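Local atomic coordinates of manganese-dependent ADP-ribose/CDP-alcohol diphosphatase (Danio rerio, PDB entry 2NXF), a protein that probably hydrolyses ADP-ribose, CDP-choline and related CDP-alcohols at their diphosphate linkage, with the help of a dinuclear metal centre. Residues L147-S153 against G199-Q205; I170-N175 against E191-K196; V258-G264 against A278-L283. All coordinates share one frame; numbering follows the deposited sequence.

In the fold
Interactions 1 and 3 show a metallophosphoesterase fold building a metal site from strand ends and the loops that follow. Interaction 3 is sheet core, and its Gly264 immediately precedes the zinc ligand His265. Interaction 1 begins where strand 142-146 of the same sheet ends, with strand 222-227 between it and 258-263, and sets the Tyr150 side chain about 3 Å from that of the zinc ligand Asn96. Leu147 CD1 packs on Phe261 CE1 at 4.0 Å. Interaction 2, nested within the loop closed by interaction 1, has its own zinc, about 2 Å from the nearest His174 side-chain atom; Ile170 CD1 meets Leu152 CD1 at 4.1 Å. Interactions 2 and 3 lie about 12 Å apart (nearest atoms).

Interaction 1. Residues L147-S153 against G199-Q205; sequences LDAYDLS and GGFSEQQ
Asp151 OD2 is gripped by three donors from segment 199-205. Ser202 OG reaches this OD2 on the syn side at 2.7 Å, Gln205 NE2 comes to it on the anti side at 2.9 Å, and Ser202 N approaches from above the carboxylate plane. The other oxygen, OD1, pairs with Lys163 and Arg157. An alanine here would remove the shared acceptor and would probably leave Ser202 N and OG and one N-H of Gln205 without this mate, and Lys163 and Arg157 without their carboxylate. As it stands, the Gln205 amide is fixed from both ends: OE1 accepts from Asp148 N at 2.8 Å, with a nearly straight N-H...O angle of 173°, while NE2 also gives to Asp148 O at 3.0 Å. An extended chain, with CG opposite the backbone N (chi1 -172°), carries the amide across to this backbone. Beside it, the Phe201 ring lies against Ala149, CZ to CB 3.7 Å, and Leu147 CB packs on the same ring's CE1. Leu152 and Gly200 form an antiparallel hydrogen-bonded pair, Leu152 N to Gly200 O 2.9 Å and Gly200 N to Leu152 O 2.8 Å. Ser202 OG in turn caps helix 203-219 by accepting from Gln205 N, so one serine serves as N-cap and carboxylate partner, tying the helix start to the type I turn Asp148-Asp151 beside the dinuclear zinc site of this calcineurin-like phosphoesterase.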
loop_
_atom_site.group_PDB
_atom_site.type_symbol
_atom_site.label_atom_id
_atom_site.label_comp_id
_atom_site.label_asym_id
_atom_site.label_seq_id
_atom_site.Cartn_x
_atom_site.Cartn_y
_atom_site.Cartn_z
ATOM N N LEU A 147 4.092 3.250 5.608
ATOM C CA LEU A 147 3.068 3.790 6.501
ATOM C C LEU A 147 1.961 2.787 6.760
ATOM O O LEU A 147 1.773 1.828 5.975
ATOM C CB LEU A 147 2.451 5.053 5.885
ATOM C CG LEU A 147 3.390 6.230 5.575
ATOM C CD1 LEU A 147 2.578 7.395 5.011
ATOM C CD2 LEU A 147 4.170 6.625 6.833
ATOM N N ASP A 148 1.237 3.031 7.864
ATOM C CA ASP A 148 0.144 2.204 8.344
ATOM C C ASP A 148 -1.170 2.996 8.133
ATOM O O ASP A 148 -1.585 3.798 8.985
ATOM C CB ASP A 148 0.380 1.929 9.847
ATOM C CG ASP A 148 -0.661 0.999 10.473
ATOM O OD1 ASP A 148 -1.654 0.597 9.813
ATOM O OD2 ASP A 148 -0.446 0.669 11.655
ATOM N N ALA A 149 -1.814 2.755 6.992
ATOM C CA ALA A 149 -3.002 3.521 6.627
ATOM C C ALA A 149 -4.267 3.069 7.384
ATOM O O ALA A 149 -5.336 3.674 7.198
ATOM C CB ALA A 149 -3.246 3.434 5.111
ATOM N N TYR A 150 -4.136 2.028 8.212
ATOM C CA TYR A 150 -5.228 1.546 9.087
ATOM C C TYR A 150 -4.937 1.762 10.573
ATOM O O TYR A 150 -5.559 1.160 11.438
ATOM C CB TYR A 150 -5.596 0.080 8.769
ATOM C CG TYR A 150 -6.149 -0.000 7.369
ATOM C CD1 TYR A 150 -7.527 0.117 7.130
ATOM C CD2 TYR A 150 -5.283 -0.076 6.262
ATOM C CE1 TYR A 150 -8.034 0.097 5.838
ATOM C CE2 TYR A 150 -5.778 -0.091 4.967
ATOM C CZ TYR A 150 -7.151 0.014 4.758
ATOM O OH TYR A 150 -7.680 -0.002 3.482
ATOM N N ASP A 151 -3.990 2.656 10.836
ATOM C CA ASP A 151 -3.671 3.107 12.186
ATOM C C ASP A 151 -4.964 3.617 12.844
ATOM O O ASP A 151 -5.343 3.186 13.941
ATOM C CB ASP A 151 -2.608 4.204 12.020
ATOM C CG ASP A 151 -2.181 4.848 13.311
ATOM O OD1 ASP A 151 -2.595 4.444 14.418
ATOM O OD2 ASP A 151 -1.387 5.806 13.170
ATOM N N LEU A 152 -5.643 4.534 12.161
ATOM C CA LEU A 152 -7.018 4.845 12.531
ATOM C C LEU A 152 -7.911 4.020 11.620
ATOM O O LEU A 152 -7.917 4.230 10.418
ATOM C CB LEU A 152 -7.295 6.344 12.361
ATOM C CG LEU A 152 -6.423 7.288 13.194
ATOM C CD1 LEU A 152 -6.902 8.708 12.945
ATOM C CD2 LEU A 152 -6.480 6.949 14.681
ATOM N N SER A 153 -8.628 3.057 12.185
ATOM C CA SER A 153 -9.568 2.246 11.414
ATOM C C SER A 153 -10.464 1.511 12.382
ATOM O O SER A 153 -10.160 1.417 13.580
ATOM C CB SER A 153 -8.824 1.228 10.539
ATOM O OG SER A 153 -8.167 0.230 11.326
ATOM N N GLY A 199 -9.123 3.907 6.047
ATOM C CA GLY A 199 -8.581 4.244 7.343
ATOM C C GLY A 199 -7.771 5.505 7.219
ATOM O O GLY A 199 -7.680 6.100 6.139
ATOM N N GLY A 200 -7.193 5.911 8.339
ATOM C CA GLY A 200 -6.352 7.087 8.354
ATOM C C GLY A 200 -5.086 6.929 9.175
ATOM O O GLY A 200 -4.815 5.863 9.761
ATOM N N PHE A 201 -4.345 8.035 9.248
ATOM C CA PHE A 201 -3.046 8.064 9.922
ATOM C C PHE A 201 -3.174 8.886 11.207
ATOM O O PHE A 201 -3.630 10.041 11.177
ATOM C CB PHE A 201 -2.007 8.699 8.986
ATOM C CG PHE A 201 -1.960 8.057 7.612
ATOM C CD1 PHE A 201 -1.116 6.962 7.356
ATOM C CD2 PHE A 201 -2.760 8.555 6.569
ATOM C CE1 PHE A 201 -1.068 6.357 6.082
ATOM C CE2 PHE A 201 -2.734 7.949 5.277
ATOM C CZ PHE A 201 -1.871 6.860 5.025
ATOM N N SER A 202 -2.766 8.304 12.336
ATOM C CA SER A 202 -2.862 9.022 13.614
ATOM C C SER A 202 -1.933 10.247 13.650
ATOM O O SER A 202 -0.943 10.311 12.892
ATOM C CB SER A 202 -2.565 8.101 14.819
ATOM O OG SER A 202 -1.173 7.805 14.902
ATOM N N GLU A 203 -2.253 11.195 14.533
ATOM C CA GLU A 203 -1.410 12.349 14.756
ATOM C C GLU A 203 0.015 11.877 15.107
ATOM O O GLU A 203 1.014 12.461 14.653
ATOM C CB GLU A 203 -2.014 13.226 15.864
ATOM C CG GLU A 203 -1.171 14.398 16.259
ATOM C CD GLU A 203 -1.758 15.113 17.462
ATOM O OE1 GLU A 203 -1.746 14.535 18.576
ATOM O OE2 GLU A 203 -2.236 16.255 17.300
ATOM N N GLN A 204 0.108 10.811 15.910
ATOM C CA GLN A 204 1.419 10.294 16.305
ATOM C C GLN A 204 2.199 9.841 15.069
ATOM O O GLN A 204 3.412 10.144 14.911
ATOM C CB GLN A 204 1.276 9.146 17.305
ATOM C CG GLN A 204 2.618 8.541 17.715
ATOM C CD GLN A 204 2.494 7.497 18.815
ATOM O OE1 GLN A 204 1.406 6.993 19.113
ATOM N NE2 GLN A 204 3.614 7.171 19.422
ATOM N N GLN A 205 1.504 9.122 14.177
ATOM C CA GLN A 205 2.154 8.649 12.949
ATOM C C GLN A 205 2.555 9.815 12.035
ATOM O O GLN A 205 3.642 9.811 11.445
ATOM C CB GLN A 205 1.281 7.644 12.193
ATOM C CG GLN A 205 2.050 7.003 11.008
ATOM C CD GLN A 205 1.272 5.982 10.212
ATOM O OE1 GLN A 205 1.793 5.464 9.220
ATOM N NE2 GLN A 205 0.030 5.670 10.638
#

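Interaction 2. Residues I170-N175 against E191-K196; sequences ILTQHN and EQRFVK
A histidine-carboxylate hydrogen bond beside a bound zinc ion joins the C-terminal end of helix 162-174 to a short 3-10 segment and the loop after it. His174 ND1 donates to Glu191 OE1 at 2.9 Å, on the syn lone pair of the oxygen. The Glu191 chain, bent at chi2 (-73°), doubles back to bring its carboxylate to the edge of the imidazole. The zinc lies about 2 Å from the nearest atom of the His174 side chain; since ND1 is taken, NE2 is probably the atom that meets it, which would make Glu191 a second-shell residue that fixes the rotation of the ring. His174 does not belong to the dinuclear centre. A water donates to His174 O at 2.7 Å and also approaches Glu191 OE1.

One face of the imidazole is also covered: it stacks face to face on the Phe194 ring, the centroids 3.6 Å apart and the planes only 5° from parallel, and His174 CB adds a CH-pi contact over the same phenyl face. On the opposite face of the phenyl Arg193 CG lies toward the rim, and the guanidinium turns its own face to Phe194 CE2; Arg193 NE is tied to Trp243 O. Phe194 is also the centre of an inverse gamma turn, and its carbonyl is turned to the helix end. There Asn175, the first residue to leave helical backbone angles, donates from ND2 to Phe194 O at 2.9 Å, in the carbonyl plane; the same ND2 also binds Leu183 O. Leu171 CD1 rests 3.5 Å from this Phe194 O, while Leu171 CD2 reaches Lys196 CA at 4.0 Å.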
loop_
_atom_site.group_PDB
_atom_site.type_symbol
_atom_site.label_atom_id
_atom_site.label_comp_id
_atom_site.label_asym_id
_atom_site.label_seq_id
_atom_site.Cartn_x
_atom_site.Cartn_y
_atom_site.Cartn_z
ATOM N N ILE A 170 -15.046 9.016 14.023
ATOM C CA ILE A 170 -14.703 9.709 12.771
ATOM C C ILE A 170 -15.525 9.127 11.614
ATOM O O ILE A 170 -16.188 9.864 10.883
ATOM C CB ILE A 170 -13.193 9.585 12.421
ATOM C CG1 ILE A 170 -12.305 10.286 13.464
ATOM C CG2 ILE A 170 -12.910 10.072 10.961
ATOM C CD1 ILE A 170 -10.794 9.893 13.316
ATOM N N LEU A 171 -15.500 7.806 11.478
ATOM C CA LEU A 171 -16.215 7.137 10.388
ATOM C C LEU A 171 -17.722 7.417 10.426
ATOM O O LEU A 171 -18.323 7.756 9.396
ATOM C CB LEU A 171 -15.984 5.629 10.436
ATOM C CG LEU A 171 -16.731 4.741 9.422
ATOM C CD1 LEU A 171 -16.471 5.223 7.987
ATOM C CD2 LEU A 171 -16.280 3.283 9.618
ATOM N N THR A 172 -18.335 7.266 11.598
ATOM C CA THR A 172 -19.795 7.403 11.692
ATOM C C THR A 172 -20.256 8.867 11.725
ATOM O O THR A 172 -21.432 9.161 11.481
ATOM C CB THR A 172 -20.398 6.580 12.852
ATOM O OG1 THR A 172 -19.852 7.026 14.108
ATOM C CG2 THR A 172 -20.118 5.077 12.644
ATOM N N GLN A 173 -19.337 9.791 12.006
ATOM C CA GLN A 173 -19.647 11.217 11.832
ATOM C C GLN A 173 -19.860 11.557 10.351
ATOM O O GLN A 173 -20.655 12.437 10.013
ATOM C CB GLN A 173 -18.552 12.106 12.432
ATOM C CG GLN A 173 -18.884 13.607 12.479
ATOM C CD GLN A 173 -20.217 13.920 13.146
ATOM O OE1 GLN A 173 -20.615 13.276 14.128
ATOM N NE2 GLN A 173 -20.920 14.923 12.617
ATOM N N HIS A 174 -19.157 10.842 9.476
ATOM C CA HIS A 174 -19.235 11.094 8.046
ATOM C C HIS A 174 -20.154 10.129 7.306
ATOM O O HIS A 174 -20.683 10.464 6.235
ATOM C CB HIS A 174 -17.833 11.026 7.441
ATOM C CG HIS A 174 -16.942 12.157 7.859
ATOM N ND1 HIS A 174 -16.927 13.371 7.205
ATOM C CD2 HIS A 174 -16.045 12.260 8.868
ATOM C CE1 HIS A 174 -16.058 14.175 7.793
ATOM N NE2 HIS A 174 -15.504 13.524 8.802
ATOM N N ASN A 175 -20.349 8.941 7.877
ATOM C CA ASN A 175 -21.113 7.883 7.226
ATOM C C ASN A 175 -22.194 7.331 8.143
ATOM O O ASN A 175 -21.905 6.690 9.151
ATOM C CB ASN A 175 -20.160 6.767 6.766
ATOM C CG ASN A 175 -20.836 5.738 5.868
ATOM O OD1 ASN A 175 -22.072 5.660 5.798
ATOM N ND2 ASN A 175 -20.025 4.936 5.186
ATOM N N GLU A 191 -16.111 12.872 -0.069
ATOM C CA GLU A 191 -16.705 12.254 1.138
ATOM C C GLU A 191 -16.973 10.762 0.966
ATOM O O GLU A 191 -17.225 10.064 1.948
ATOM C CB GLU A 191 -18.009 12.955 1.563
ATOM C CG GLU A 191 -17.822 14.320 2.226
ATOM C CD GLU A 191 -17.268 14.240 3.645
ATOM O OE1 GLU A 191 -17.896 13.602 4.520
ATOM O OE2 GLU A 191 -16.206 14.845 3.892
ATOM N N GLN A 192 -16.918 10.277 -0.281
ATOM C CA GLN A 192 -17.006 8.835 -0.552
ATOM C C GLN A 192 -15.983 8.013 0.234
ATOM O O GLN A 192 -16.217 6.834 0.519
ATOM C CB GLN A 192 -16.781 8.555 -2.034
ATOM C CG GLN A 192 -17.843 9.095 -2.964
ATOM C CD GLN A 192 -17.533 8.716 -4.401
ATOM O OE1 GLN A 192 -17.707 7.559 -4.789
ATOM N NE2 GLN A 192 -17.045 9.674 -5.185
ATOM N N ARG A 193 -14.859 8.635 0.581
ATOM C CA ARG A 193 -13.744 7.927 1.230
ATOM C C ARG A 193 -14.067 7.427 2.634
ATOM O O ARG A 193 -13.345 6.586 3.174
ATOM C CB ARG A 193 -12.487 8.807 1.271
ATOM C CG ARG A 193 -12.538 9.949 2.285
ATOM C CD ARG A 193 -11.326 10.877 2.082
ATOM N NE ARG A 193 -11.223 11.918 3.100
ATOM C CZ ARG A 193 -11.897 13.070 3.096
ATOM N NH1 ARG A 193 -12.791 13.350 2.135
ATOM N NH2 ARG A 193 -11.696 13.962 4.068
ATOM N N PHE A 194 -15.135 7.962 3.241
ATOM C CA PHE A 194 -15.480 7.586 4.612
ATOM C C PHE A 194 -16.288 6.298 4.645
ATOM O O PHE A 194 -17.515 6.299 4.859
ATOM C CB PHE A 194 -16.184 8.744 5.337
ATOM C CG PHE A 194 -15.241 9.876 5.669
ATOM C CD1 PHE A 194 -14.281 9.724 6.673
ATOM C CD2 PHE A 194 -15.288 11.071 4.961
ATOM C CE1 PHE A 194 -13.393 10.757 6.973
ATOM C CE2 PHE A 194 -14.407 12.113 5.256
ATOM C CZ PHE A 194 -13.465 11.956 6.266
ATOM N N VAL A 195 -15.555 5.207 4.438
ATOM C CA VAL A 195 -16.070 3.847 4.419
ATOM C C VAL A 195 -15.164 2.970 5.278
ATOM O O VAL A 195 -13.998 3.316 5.507
ATOM C CB VAL A 195 -16.129 3.252 2.976
ATOM C CG1 VAL A 195 -17.243 3.926 2.186
ATOM C CG2 VAL A 195 -14.785 3.391 2.253
ATOM N N LYS A 196 -15.718 1.849 5.731
ATOM C CA LYS A 196 -15.090 0.916 6.663
ATOM C C LYS A 196 -13.836 0.253 6.078
ATOM O O LYS A 196 -12.936 -0.169 6.824
ATOM C CB LYS A 196 -16.139 -0.147 7.032
ATOM C CG LYS A 196 -15.769 -1.121 8.110
ATOM C CD LYS A 196 -16.941 -2.074 8.351
ATOM C CE LYS A 196 -16.486 -3.331 9.058
ATOM N NZ LYS A 196 -17.643 -4.198 9.462
HETATM O O HOH W 1 -20.177 12.572 4.596
#

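Interaction 3. Residues V258-G264 against A278-L283; sequences VLCFIAG and AQHITL
Strands 258-263 and 279-282 run parallel, their axes 4.6 Å apart at closest approach and inclined by 18°, and five backbone bonds join them from Gln279 N to Leu259 O through to Leu283 N to Ala263 O. They are neighbours in the seven-stranded mixed sheet, one of the two sheets that pack against each other in the calcineurin-like phosphoesterase fold. The bond from Ala263 N to Ile281 O is 2.8 Å long, and its donor lies nearly along the C=O axis; between these bonds, CA hydrogens approach the same carbonyls, as with Ile262 CA and Ile281 O at 3.2 Å.

Side chains alternate between two faces. Phe261 and His280 share the face covered by helix 245-253. Here the phenyl CG stands opposite the backbone N (chi1 -173°) and the imidazole CG beside its own N, bringing His280 ND1 to 3.5 Å from Phe261 CB. The two rings are inclined by 32° and meet obliquely; His232 adds an edge-to-face contact to His280. Cys260, Ile262, Gln279 and Ile281 fill the other face, where strand 317-320 of the second sheet lies against Gln279 and Ile281. Ile262 and Ile281 lie side by side and point the same way, with Ile262 CG1 4.0 Å from Ile281 CD1. Ile262 CG2 leans across to Leu283 CD1 at 4.1 Å, continuing the apolar row toward the end of the strand. At the other end, Val258 CG1 meets Ala278 CB at 3.9 Å. Strand 258-263 leads through Gly264 to His265, a zinc ligand, and at this exit Thr282 CG2 sits 3.4 Å from Gly264 O, while Thr282 OG1 bonds to Ala235 O.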
loop_
_atom_site.group_PDB
_atom_site.type_symbol
_atom_site.label_atom_id
_atom_site.label_comp_id
_atom_site.label_asym_id
_atom_site.label_seq_id
_atom_site.Cartn_x
_atom_site.Cartn_y
_atom_site.Cartn_z
ATOM N N VAL A 258 10.631 14.628 -0.453
ATOM C CA VAL A 258 9.670 13.650 -0.951
ATOM C C VAL A 258 9.864 13.452 -2.465
ATOM O O VAL A 258 9.785 14.409 -3.245
ATOM C CB VAL A 258 8.231 14.097 -0.675
ATOM C CG1 VAL A 258 7.231 13.085 -1.258
ATOM C CG2 VAL A 258 8.011 14.328 0.847
ATOM N N LEU A 259 10.120 12.206 -2.851
ATOM C CA LEU A 259 10.282 11.867 -4.255
ATOM C C LEU A 259 8.946 11.375 -4.780
ATOM O O LEU A 259 8.415 11.912 -5.757
ATOM C CB LEU A 259 11.384 10.819 -4.446
ATOM C CG LEU A 259 11.580 10.284 -5.872
ATOM C CD1 LEU A 259 11.938 11.386 -6.881
ATOM C CD2 LEU A 259 12.620 9.163 -5.849
ATOM N N CYS A 260 8.386 10.370 -4.108
ATOM C CA CYS A 260 7.108 9.825 -4.556
ATOM C C CYS A 260 6.353 9.187 -3.408
ATOM O O CYS A 260 6.936 8.828 -2.372
ATOM C CB CYS A 260 7.329 8.818 -5.678
ATOM S SG CYS A 260 8.404 7.434 -5.228
ATOM N N PHE A 261 5.047 9.055 -3.615
ATOM C CA PHE A 261 4.158 8.420 -2.680
ATOM C C PHE A 261 3.483 7.307 -3.465
ATOM O O PHE A 261 2.818 7.569 -4.468
ATOM C CB PHE A 261 3.137 9.441 -2.187
ATOM C CG PHE A 261 2.264 8.926 -1.084
ATOM C CD1 PHE A 261 2.569 9.207 0.251
ATOM C CD2 PHE A 261 1.161 8.125 -1.380
ATOM C CE1 PHE A 261 1.750 8.705 1.292
ATOM C CE2 PHE A 261 0.336 7.632 -0.358
ATOM C CZ PHE A 261 0.640 7.913 0.979
ATOM N N ILE A 262 3.709 6.071 -3.042
ATOM C CA ILE A 262 3.280 4.897 -3.831
ATOM C C ILE A 262 2.259 4.122 -3.027
ATOM O O ILE A 262 2.482 3.816 -1.844
ATOM C CB ILE A 262 4.509 3.995 -4.188
ATOM C CG1 ILE A 262 5.485 4.768 -5.091
ATOM C CG2 ILE A 262 4.070 2.725 -4.907
ATOM C CD1 ILE A 262 6.861 4.089 -5.264
ATOM N N ALA A 263 1.119 3.830 -3.654
ATOM C CA ALA A 263 0.037 3.158 -2.951
ATOM C C ALA A 263 -0.589 2.071 -3.814
ATOM O O ALA A 263 -0.313 1.996 -5.007
ATOM C CB ALA A 263 -1.031 4.180 -2.537
ATOM N N GLY A 264 -1.426 1.238 -3.198
ATOM C CA GLY A 264 -2.221 0.243 -3.933
ATOM C C GLY A 264 -3.677 0.617 -3.701
ATOM O O GLY A 264 -4.058 1.803 -3.798
ATOM N N ALA A 278 6.144 16.438 -6.176
ATOM C CA ALA A 278 6.111 15.053 -5.707
ATOM C C ALA A 278 5.216 14.224 -6.615
ATOM O O ALA A 278 4.150 14.666 -7.016
ATOM C CB ALA A 278 5.622 14.979 -4.289
ATOM N N GLN A 279 5.672 13.026 -6.942
ATOM C CA GLN A 279 4.914 12.127 -7.793
ATOM C C GLN A 279 4.069 11.193 -6.937
ATOM O O GLN A 279 4.585 10.585 -6.003
ATOM C CB GLN A 279 5.899 11.318 -8.635
ATOM C CG GLN A 279 5.292 10.231 -9.453
ATOM C CD GLN A 279 4.713 10.762 -10.736
ATOM O OE1 GLN A 279 5.418 11.412 -11.521
ATOM N NE2 GLN A 279 3.424 10.485 -10.973
ATOM N N HIS A 280 2.782 11.077 -7.261
ATOM C CA HIS A 280 1.924 10.061 -6.641
ATOM C C HIS A 280 1.678 8.953 -7.631
ATOM O O HIS A 280 1.359 9.217 -8.798
ATOM C CB HIS A 280 0.616 10.691 -6.160
ATOM C CG HIS A 280 0.832 11.637 -5.019
ATOM N ND1 HIS A 280 0.566 11.290 -3.717
ATOM C CD2 HIS A 280 1.394 12.873 -4.978
ATOM C CE1 HIS A 280 0.919 12.285 -2.919
ATOM N NE2 HIS A 280 1.414 13.263 -3.660
ATOM N N ILE A 281 1.875 7.718 -7.170
ATOM C CA ILE A 281 1.680 6.550 -8.018
ATOM C C ILE A 281 0.756 5.581 -7.290
ATOM O O ILE A 281 1.027 5.183 -6.153
ATOM C CB ILE A 281 3.015 5.821 -8.315
ATOM C CG1 ILE A 281 4.043 6.791 -8.916
ATOM C CG2 ILE A 281 2.792 4.605 -9.242
ATOM C CD1 ILE A 281 5.479 6.256 -8.855
ATOM N N THR A 282 -0.346 5.217 -7.938
ATOM C CA THR A 282 -1.225 4.184 -7.408
ATOM C C THR A 282 -1.137 2.992 -8.349
ATOM O O THR A 282 -1.539 3.080 -9.496
ATOM C CB THR A 282 -2.684 4.683 -7.285
ATOM O OG1 THR A 282 -2.703 5.884 -6.503
ATOM C CG2 THR A 282 -3.598 3.606 -6.609
ATOM N N LEU A 283 -0.564 1.900 -7.857
ATOM C CA LEU A 283 -0.320 0.737 -8.693
ATOM C C LEU A 283 -1.591 -0.025 -9.007
ATOM O O LEU A 283 -2.411 -0.286 -8.114
ATOM C CB LEU A 283 0.658 -0.211 -7.992
ATOM C CG LEU A 283 2.093 0.282 -7.852
ATOM C CD1 LEU A 283 2.843 -0.669 -6.926
ATOM C CD2 LEU A 283 2.767 0.360 -9.242
#